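Local atomic coordinates of putative endonuclease/exonuclease/phosphatase family protein (Bacteroides vulgatus ATCC 8482, PDB entry 3G6S), a protein that belongs to the endonuclease/exonuclease/phosphatase family and probably acts as a nuclease that hydrolyses phosphodiester bonds. Residues G68-K73 with V113-A118; N136-H141 with D172-D177. All coordinates share one frame; numbering follows the deposited sequence.

Contact 1: residues G68-K73 with V113-A118; sequences GRDDGK and VCVRIA
R69 faces I117 with their CA atoms 6.2 Å apart, and no backbone hydrogen bond joins the two segments. I117 points its side chain at R69. I117 CD1 comes to 3.5 Å from R69 CB, and I117 CG2 also lies against that carbon. V115, two residues earlier, meets R69 as well. V115 CG2 touches the carbonyl of R69 at 3.3 Å from R69 O, and V115 CG1 meets both R69 CG and D70 OD1. R69 O itself accepts a hydrogen bond from W97 NE1, a residue that the V115 and I117 side chains also touch. The contact thus links the two sheets of the DNase I-like alpha/beta sandwich: 68-73 follows strand 62-65 of one sheet, and 113-118 leads into strand 117-125 of the other. R69 CG sits between the backbone N and the carbonyl carbon (chi1 61°), and from there the chain runs extended past V115. R69 CD lies 3.4 Å from V115 O, which stands over one face of the guanidinium. R69 NH2 approaches R116 NH1 at 3.0 Å, two donors with no bond between them. The guanidinium planes are 89° apart, with R116 NH1 at the edge of the R69 group and R69 NH2 over a face of R116. R69 NH1 is salt-bridged to E77. Within the loop, G68 N bonds K73 O, and D71 OD1 accepts from K73 N in an Asx turn.

Contact 2: residues N136-H141 with D172-D177; sequences NTHFDH and DFNVTD
H138 and D172 form a parallel beta bridge at the ends of two neighbouring strands. D172 N donates to T137 O at 3.3 Å, and F139 N donates to D172 O at 2.8 Å. D172 O also takes a weak bond from H138 ND1 at 3.4 Å. N174, two residues after D172, reaches back across the contact. N174 CB rests 3.7 Å from H141 CA. N174 CG is 3.6 Å from H141 CB, and N174 OD1 stays near that same carbon. N174 CG lies anti to the carbonyl carbon (chi1 -78°), which points the amide at F139 O. At the tip, N174 ND2 gives a short, bent bond to F139 O (2.7 Å, 128° at the hydrogen, weak). N174 ND2 also lies close to H141 N and H138 CE1, without a bond. The N174 backbone N is held by D172 OD1 in an Asx turn. On another side, F173 and F139 make an inclined edge-to-face stack, ring centroids 4.9 Å apart and planes at 58°. F173 CD2 stands over the centre of the F139 ring, and helix 144-161 touches F139 through R147 and S150. Replacing F139 with an alanine is likely to leave the F173 edge without its aromatic face and open a gap beside that helix. D172, F173 and N174 end the family's GDFN signature. By analogy with DNase I-like relatives, D172, N174 and H138 probably belong to the active site.

Overall arrangement
Contacts 1 and 2 follow one another along the chain, with centres about 14 Å apart. Both reach the sheet in which strands 117-125 and 131-138 are neighbours. They touch directly. T137 OG1 is 2.9 Å from I117 O, a probable hydrogen bond, and R116 CD packs 3.1 Å from H138 O. V113 N also makes a weak hydrogen bond to D140 OD1. R116 thus lies between the R69 guanidinium of contact 1 and the H138 strand end of contact 2. Contact 2 probably forms part of the family's active site; there H138 touches E46 and D172 OD2 bonds N10 ND2. Contact 1 is packing next to it, between the 68-73 loop and the start of strand 117-125.

Contact 1: residues G68-K73 with V113-A118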
ATOM      1  N   GLY A  68      12.909   7.983  -0.420  1.00 37.87           N
ATOM      2  CA  GLY A  68      13.355   7.165  -1.533  1.00 31.13           C
ATOM      3  C   GLY A  68      14.010   5.901  -1.019  1.00 34.78           C
ATOM      4  O   GLY A  68      14.701   5.934  -0.002  1.00 42.43           O
ATOM      5  N   ARG A  69      13.806   4.786  -1.709  1.00 22.32           N
ATOM      6  CA  ARG A  69      14.380   3.519  -1.273  1.00 33.43           C
ATOM      7  C   ARG A  69      15.846   3.296  -1.648  1.00 38.18           C
ATOM      8  O   ARG A  69      16.412   2.257  -1.320  1.00 39.74           O
ATOM      9  CB  ARG A  69      13.542   2.357  -1.812  1.00 28.69           C
ATOM     10  CG  ARG A  69      13.483   2.285  -3.330  1.00 31.80           C
ATOM     11  CD  ARG A  69      12.571   1.168  -3.766  1.00 31.50           C
ATOM     12  NE  ARG A  69      12.544   1.004  -5.214  1.00 35.89           N
ATOM     13  CZ  ARG A  69      11.848   0.063  -5.838  1.00 31.61           C
ATOM     14  NH1 ARG A  69      11.885  -0.015  -7.156  1.00 40.92           N
ATOM     15  NH2 ARG A  69      11.115  -0.801  -5.148  1.00 37.17           N
ATOM     16  N   ASP A  70      16.468   4.256  -2.326  1.00 41.45           N
ATOM     17  CA  ASP A  70      17.863   4.094  -2.723  1.00 48.00           C
ATOM     18  C   ASP A  70      18.854   4.725  -1.744  1.00 51.64           C
ATOM     19  O   ASP A  70      19.886   4.132  -1.433  1.00 47.49           O
ATOM     20  CB  ASP A  70      18.089   4.663  -4.129  1.00 47.94           C
ATOM     21  CG  ASP A  70      17.438   3.817  -5.217  1.00 57.94           C
ATOM     22  OD1 ASP A  70      17.577   2.572  -5.190  1.00 55.38           O
ATOM     23  OD2 ASP A  70      16.794   4.392  -6.117  1.00 59.85           O
ATOM     24  N   ASP A  71      18.538   5.923  -1.259  1.00 51.64           N
ATOM     25  CA  ASP A  71      19.410   6.618  -0.327  1.00 46.10           C
ATOM     26  C   ASP A  71      18.646   7.212   0.848  1.00 46.84           C
ATOM     27  O   ASP A  71      19.103   8.166   1.480  1.00 46.21           O
ATOM     28  CB  ASP A  71      20.178   7.728  -1.046  1.00 59.58           C
ATOM     29  CG  ASP A  71      19.272   8.649  -1.846  1.00 72.93           C
ATOM     30  OD1 ASP A  71      18.068   8.749  -1.520  1.00 74.88           O
ATOM     31  OD2 ASP A  71      19.770   9.286  -2.804  1.00 81.49           O
ATOM     32  N   GLY A  72      17.477   6.651   1.132  1.00 45.16           N
ATOM     33  CA  GLY A  72      16.668   7.138   2.237  1.00 46.10           C
ATOM     34  C   GLY A  72      16.304   8.611   2.180  1.00 47.03           C
ATOM     35  O   GLY A  72      15.932   9.204   3.196  1.00 45.71           O
ATOM     36  N   LYS A  73      16.406   9.203   0.995  1.00 51.48           N
ATOM     37  CA  LYS A  73      16.086  10.613   0.818  1.00 50.40           C
ATOM     38  C   LYS A  73      15.082  10.812  -0.313  1.00 52.90           C
ATOM     39  O   LYS A  73      13.876  10.689  -0.095  1.00 53.81           O
ATOM     40  CB  LYS A  73      17.360  11.414   0.549  1.00 50.35           C
ATOM     41  CG  LYS A  73      18.340  11.388   1.717  1.00 58.75           C
ATOM     42  CD  LYS A  73      19.612  12.177   1.432  1.00 60.83           C
ATOM     43  CE  LYS A  73      20.529  12.174   2.648  1.00 59.32           C
ATOM     44  NZ  LYS A  73      21.803  12.895   2.394  1.00 65.50           N
ATOM     45  N   VAL A 113      16.041  -8.702  -5.946  1.00 50.63           N
ATOM     46  CA  VAL A 113      16.594  -8.293  -7.229  1.00 52.54           C
ATOM     47  C   VAL A 113      16.656  -6.767  -7.271  1.00 54.09           C
ATOM     48  O   VAL A 113      17.440  -6.185  -8.022  1.00 54.08           O
ATOM     49  CB  VAL A 113      15.728  -8.811  -8.401  1.00 53.97           C
ATOM     50  CG1 VAL A 113      16.111  -8.109  -9.687  1.00 59.26           C
ATOM     51  CG2 VAL A 113      15.923 -10.308  -8.560  1.00 52.44           C
ATOM     52  N   CYS A 114      15.821  -6.137  -6.447  1.00 54.05           N
ATOM     53  CA  CYS A 114      15.743  -4.680  -6.338  1.00 53.61           C
ATOM     54  C   CYS A 114      15.572  -4.320  -4.870  1.00 50.11           C
ATOM     55  O   CYS A 114      14.893  -5.033  -4.130  1.00 57.40           O
ATOM     56  CB  CYS A 114      14.533  -4.134  -7.102  1.00 58.48           C
ATOM     57  SG  CYS A 114      14.514  -4.452  -8.878  1.00 85.48           S
ATOM     58  N   VAL A 115      16.176  -3.216  -4.445  1.00 42.13           N
ATOM     59  CA  VAL A 115      16.049  -2.786  -3.058  1.00 41.37           C
ATOM     60  C   VAL A 115      14.563  -2.551  -2.742  1.00 43.87           C
ATOM     61  O   VAL A 115      13.825  -1.981  -3.549  1.00 40.18           O
ATOM     62  CB  VAL A 115      16.864  -1.488  -2.799  1.00 44.83           C
ATOM     63  CG1 VAL A 115      16.443  -0.388  -3.770  1.00 34.50           C
ATOM     64  CG2 VAL A 115      16.663  -1.027  -1.362  1.00 50.27           C
ATOM     65  N   ARG A 116      14.122  -3.002  -1.572  1.00 34.15           N
ATOM     66  CA  ARG A 116      12.726  -2.847  -1.183  1.00 29.48           C
ATOM     67  C   ARG A 116      12.577  -2.188   0.191  1.00 35.10           C
ATOM     68  O   ARG A 116      13.483  -2.261   1.025  1.00 39.04           O
ATOM     69  CB  ARG A 116      12.037  -4.215  -1.191  1.00 25.58           C
ATOM     70  CG  ARG A 116      12.033  -4.895  -2.560  1.00 24.26           C
ATOM     71  CD  ARG A 116      11.197  -4.125  -3.575  1.00 33.90           C
ATOM     72  NE  ARG A 116      11.481  -4.546  -4.943  1.00 53.13           N
ATOM     73  CZ  ARG A 116      10.789  -4.165  -6.014  1.00 57.87           C
ATOM     74  NH1 ARG A 116       9.754  -3.345  -5.887  1.00 59.25           N
ATOM     75  NH2 ARG A 116      11.136  -4.605  -7.220  1.00 53.30           N
ATOM     76  N   ILE A 117      11.440  -1.537   0.423  1.00 29.88           N
ATOM     77  CA  ILE A 117      11.197  -0.874   1.699  1.00 26.70           C
ATOM     78  C   ILE A 117       9.750  -0.956   2.170  1.00 29.72           C
ATOM     79  O   ILE A 117       8.841  -1.353   1.431  1.00 28.42           O
ATOM     80  CB  ILE A 117      11.532   0.630   1.643  1.00 28.49           C
ATOM     81  CG1 ILE A 117      10.684   1.304   0.562  1.00 25.51           C
ATOM     82  CG2 ILE A 117      13.017   0.834   1.420  1.00 28.86           C
ATOM     83  CD1 ILE A 117      10.870   2.801   0.472  1.00 18.81           C
ATOM     84  N   ALA A 118       9.556  -0.558   3.419  1.00 25.77           N
ATOM     85  CA  ALA A 118       8.239  -0.509   4.036  1.00 27.50           C
ATOM     86  C   ALA A 118       8.208   0.806   4.810  1.00 24.91           C
ATOM     87  O   ALA A 118       9.153   1.127   5.520  1.00 26.49           O
ATOM     88  CB  ALA A 118       8.051  -1.686   4.984  1.00 18.11           C
TER

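Contact 2: residues N136-H141 with D172-D177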
ATOM      1  N   ASN A 136       2.883   0.365   4.833  1.00 21.98           N
ATOM      2  CA  ASN A 136       2.760   0.284   3.385  1.00 20.74           C
ATOM      3  C   ASN A 136       4.071  -0.221   2.826  1.00 25.27           C
ATOM      4  O   ASN A 136       5.135   0.295   3.164  1.00 27.62           O
ATOM      5  CB  ASN A 136       2.471   1.662   2.808  1.00 16.86           C
ATOM      6  CG  ASN A 136       2.193   1.608   1.336  1.00 31.76           C
ATOM      7  OD1 ASN A 136       1.349   0.821   0.890  1.00 29.48           O
ATOM      8  ND2 ASN A 136       2.891   2.440   0.559  1.00 21.59           N
ATOM      9  N   THR A 137       4.010  -1.216   1.953  1.00 24.14           N
ATOM     10  CA  THR A 137       5.245  -1.758   1.421  1.00 27.07           C
ATOM     11  C   THR A 137       5.149  -2.205  -0.042  1.00 22.81           C
ATOM     12  O   THR A 137       4.071  -2.178  -0.628  1.00 26.26           O
ATOM     13  CB  THR A 137       5.694  -2.934   2.321  1.00 23.81           C
ATOM     14  OG1 THR A 137       6.935  -3.464   1.845  1.00 31.87           O
ATOM     15  CG2 THR A 137       4.639  -4.021   2.329  1.00 17.50           C
ATOM     16  N   HIS A 138       6.288  -2.597  -0.619  1.00 25.87           N
ATOM     17  CA  HIS A 138       6.379  -3.084  -2.009  1.00 29.26           C
ATOM     18  C   HIS A 138       7.382  -4.239  -2.035  1.00 29.88           C
ATOM     19  O   HIS A 138       8.577  -4.019  -1.875  1.00 30.85           O
ATOM     20  CB  HIS A 138       6.878  -1.983  -2.952  1.00 23.66           C
ATOM     21  CG  HIS A 138       6.677  -2.294  -4.402  1.00 28.64           C
ATOM     22  ND1 HIS A 138       6.248  -3.529  -4.840  1.00 40.69           N
ATOM     23  CD2 HIS A 138       6.805  -1.524  -5.507  1.00 33.88           C
ATOM     24  CE1 HIS A 138       6.114  -3.503  -6.158  1.00 26.37           C
ATOM     25  NE2 HIS A 138       6.445  -2.300  -6.586  1.00 26.37           N
ATOM     26  N   PHE A 139       6.893  -5.464  -2.233  1.00 38.00           N
ATOM     27  CA  PHE A 139       7.739  -6.666  -2.255  1.00 34.73           C
ATOM     28  C   PHE A 139       8.490  -6.926  -3.566  1.00 38.71           C
ATOM     29  O   PHE A 139       8.168  -6.352  -4.608  1.00 36.19           O
ATOM     30  CB  PHE A 139       6.885  -7.894  -1.921  1.00 31.42           C
ATOM     31  CG  PHE A 139       6.695  -8.127  -0.446  1.00 32.23           C
ATOM     32  CD1 PHE A 139       6.668  -7.067   0.451  1.00 37.31           C
ATOM     33  CD2 PHE A 139       6.508  -9.413   0.045  1.00 40.58           C
ATOM     34  CE1 PHE A 139       6.461  -7.291   1.812  1.00 36.42           C
ATOM     35  CE2 PHE A 139       6.299  -9.639   1.404  1.00 31.80           C
ATOM     36  CZ  PHE A 139       6.275  -8.578   2.284  1.00 37.90           C
ATOM     37  N   ASP A 140       9.496  -7.800  -3.492  1.00 37.03           N
ATOM     38  CA  ASP A 140      10.305  -8.186  -4.650  1.00 39.49           C
ATOM     39  C   ASP A 140       9.552  -9.246  -5.462  1.00 40.91           C
ATOM     40  O   ASP A 140       8.981 -10.177  -4.897  1.00 40.41           O
ATOM     41  CB  ASP A 140      11.647  -8.765  -4.190  1.00 45.15           C
ATOM     42  CG  ASP A 140      12.567  -9.127  -5.356  1.00 55.82           C
ATOM     43  OD1 ASP A 140      13.591  -9.797  -5.121  1.00 62.51           O
ATOM     44  OD2 ASP A 140      12.278  -8.737  -6.508  1.00 60.74           O
ATOM     45  N   HIS A 141       9.559  -9.107  -6.785  1.00 35.66           N
ATOM     46  CA  HIS A 141       8.867 -10.057  -7.649  1.00 44.44           C
ATOM     47  C   HIS A 141       9.690 -11.316  -7.917  1.00 39.48           C
ATOM     48  O   HIS A 141       9.135 -12.385  -8.198  1.00 33.56           O
ATOM     49  CB  HIS A 141       8.506  -9.396  -8.973  1.00 35.32           C
ATOM     50  CG  HIS A 141       9.672  -8.773  -9.660  1.00 35.97           C
ATOM     51  ND1 HIS A 141      10.108  -9.181 -10.906  1.00 36.44           N
ATOM     52  CD2 HIS A 141      10.505  -7.781  -9.277  1.00 35.38           C
ATOM     53  CE1 HIS A 141      11.160  -8.464 -11.253  1.00 40.00           C
ATOM     54  NE2 HIS A 141      11.424  -7.606 -10.282  1.00 36.23           N
ATOM     55  N   ASP A 172       2.015  -3.783  -2.611  1.00 35.30           N
ATOM     56  CA  ASP A 172       2.077  -4.641  -3.772  1.00 23.59           C
ATOM     57  C   ASP A 172       3.020  -5.756  -3.367  1.00 28.29           C
ATOM     58  O   ASP A 172       4.186  -5.516  -3.053  1.00 25.44           O
ATOM     59  CB  ASP A 172       2.668  -3.893  -4.958  1.00 31.60           C
ATOM     60  CG  ASP A 172       2.550  -4.670  -6.243  1.00 35.09           C
ATOM     61  OD1 ASP A 172       2.798  -5.900  -6.225  1.00 26.94           O
ATOM     62  OD2 ASP A 172       2.214  -4.047  -7.272  1.00 39.99           O
ATOM     63  N   PHE A 173       2.522  -6.978  -3.381  1.00 23.63           N
ATOM     64  CA  PHE A 173       3.351  -8.094  -2.998  1.00 29.59           C
ATOM     65  C   PHE A 173       3.905  -8.912  -4.161  1.00 35.99           C
ATOM     66  O   PHE A 173       4.692  -9.838  -3.952  1.00 40.13           O
ATOM     67  CB  PHE A 173       2.567  -8.983  -2.038  1.00 27.42           C
ATOM     68  CG  PHE A 173       2.100  -8.262  -0.813  1.00 32.86           C
ATOM     69  CD1 PHE A 173       1.032  -7.362  -0.884  1.00 34.18           C
ATOM     70  CD2 PHE A 173       2.769  -8.430   0.403  1.00 30.18           C
ATOM     71  CE1 PHE A 173       0.635  -6.634   0.237  1.00 35.41           C
ATOM     72  CE2 PHE A 173       2.385  -7.708   1.535  1.00 27.99           C
ATOM     73  CZ  PHE A 173       1.312  -6.801   1.454  1.00 38.43           C
ATOM     74  N   ASN A 174       3.498  -8.571  -5.378  1.00 30.02           N
ATOM     75  CA  ASN A 174       3.965  -9.277  -6.562  1.00 30.26           C
ATOM     76  C   ASN A 174       3.706 -10.772  -6.535  1.00 32.73           C
ATOM     77  O   ASN A 174       4.488 -11.552  -7.072  1.00 35.06           O
ATOM     78  CB  ASN A 174       5.460  -9.050  -6.782  1.00 30.18           C
ATOM     79  CG  ASN A 174       5.757  -7.710  -7.391  1.00 32.02           C
ATOM     80  OD1 ASN A 174       5.162  -7.323  -8.403  1.00 36.88           O
ATOM     81  ND2 ASN A 174       6.700  -6.994  -6.794  1.00 39.61           N
ATOM     82  N   VAL A 175       2.628 -11.182  -5.883  1.00 41.50           N
ATOM     83  CA  VAL A 175       2.273 -12.599  -5.834  1.00 35.63           C
ATOM     84  C   VAL A 175       0.780 -12.719  -5.605  1.00 29.93           C
ATOM     85  O   VAL A 175       0.108 -11.742  -5.268  1.00 29.91           O
ATOM     86  CB  VAL A 175       3.029 -13.357  -4.706  1.00 34.74           C
ATOM     87  CG1 VAL A 175       4.481 -13.562  -5.107  1.00 30.58           C
ATOM     88  CG2 VAL A 175       2.945 -12.586  -3.396  1.00 29.20           C
ATOM     89  N   THR A 176       0.242 -13.906  -5.817  1.00 24.51           N
ATOM     90  CA  THR A 176      -1.173 -14.070  -5.593  1.00 30.29           C
ATOM     91  C   THR A 176      -1.347 -14.711  -4.229  1.00 37.72           C
ATOM     92  O   THR A 176      -0.383 -14.859  -3.472  1.00 32.78           O
ATOM     93  CB  THR A 176      -1.821 -14.965  -6.665  1.00 28.45           C
ATOM     94  OG1 THR A 176      -1.218 -16.268  -6.641  1.00 25.02           O
ATOM     95  CG2 THR A 176      -1.651 -14.342  -8.036  1.00 13.84           C
ATOM     96  N   ASP A 177      -2.584 -15.081  -3.921  1.00 39.30           N
ATOM     97  CA  ASP A 177      -2.904 -15.709  -2.650  1.00 43.34           C
ATOM     98  C   ASP A 177      -2.363 -17.131  -2.632  1.00 41.23           C
ATOM     99  O   ASP A 177      -2.297 -17.765  -1.583  1.00 48.01           O
ATOM    100  CB  ASP A 177      -4.423 -15.707  -2.447  1.00 48.62           C
ATOM    101  CG  ASP A 177      -5.171 -16.368  -3.595  1.00 52.68           C
ATOM    102  OD1 ASP A 177      -4.847 -16.081  -4.774  1.00 57.15           O
ATOM    103  OD2 ASP A 177      -6.091 -17.167  -3.319  1.00 61.13           O
TER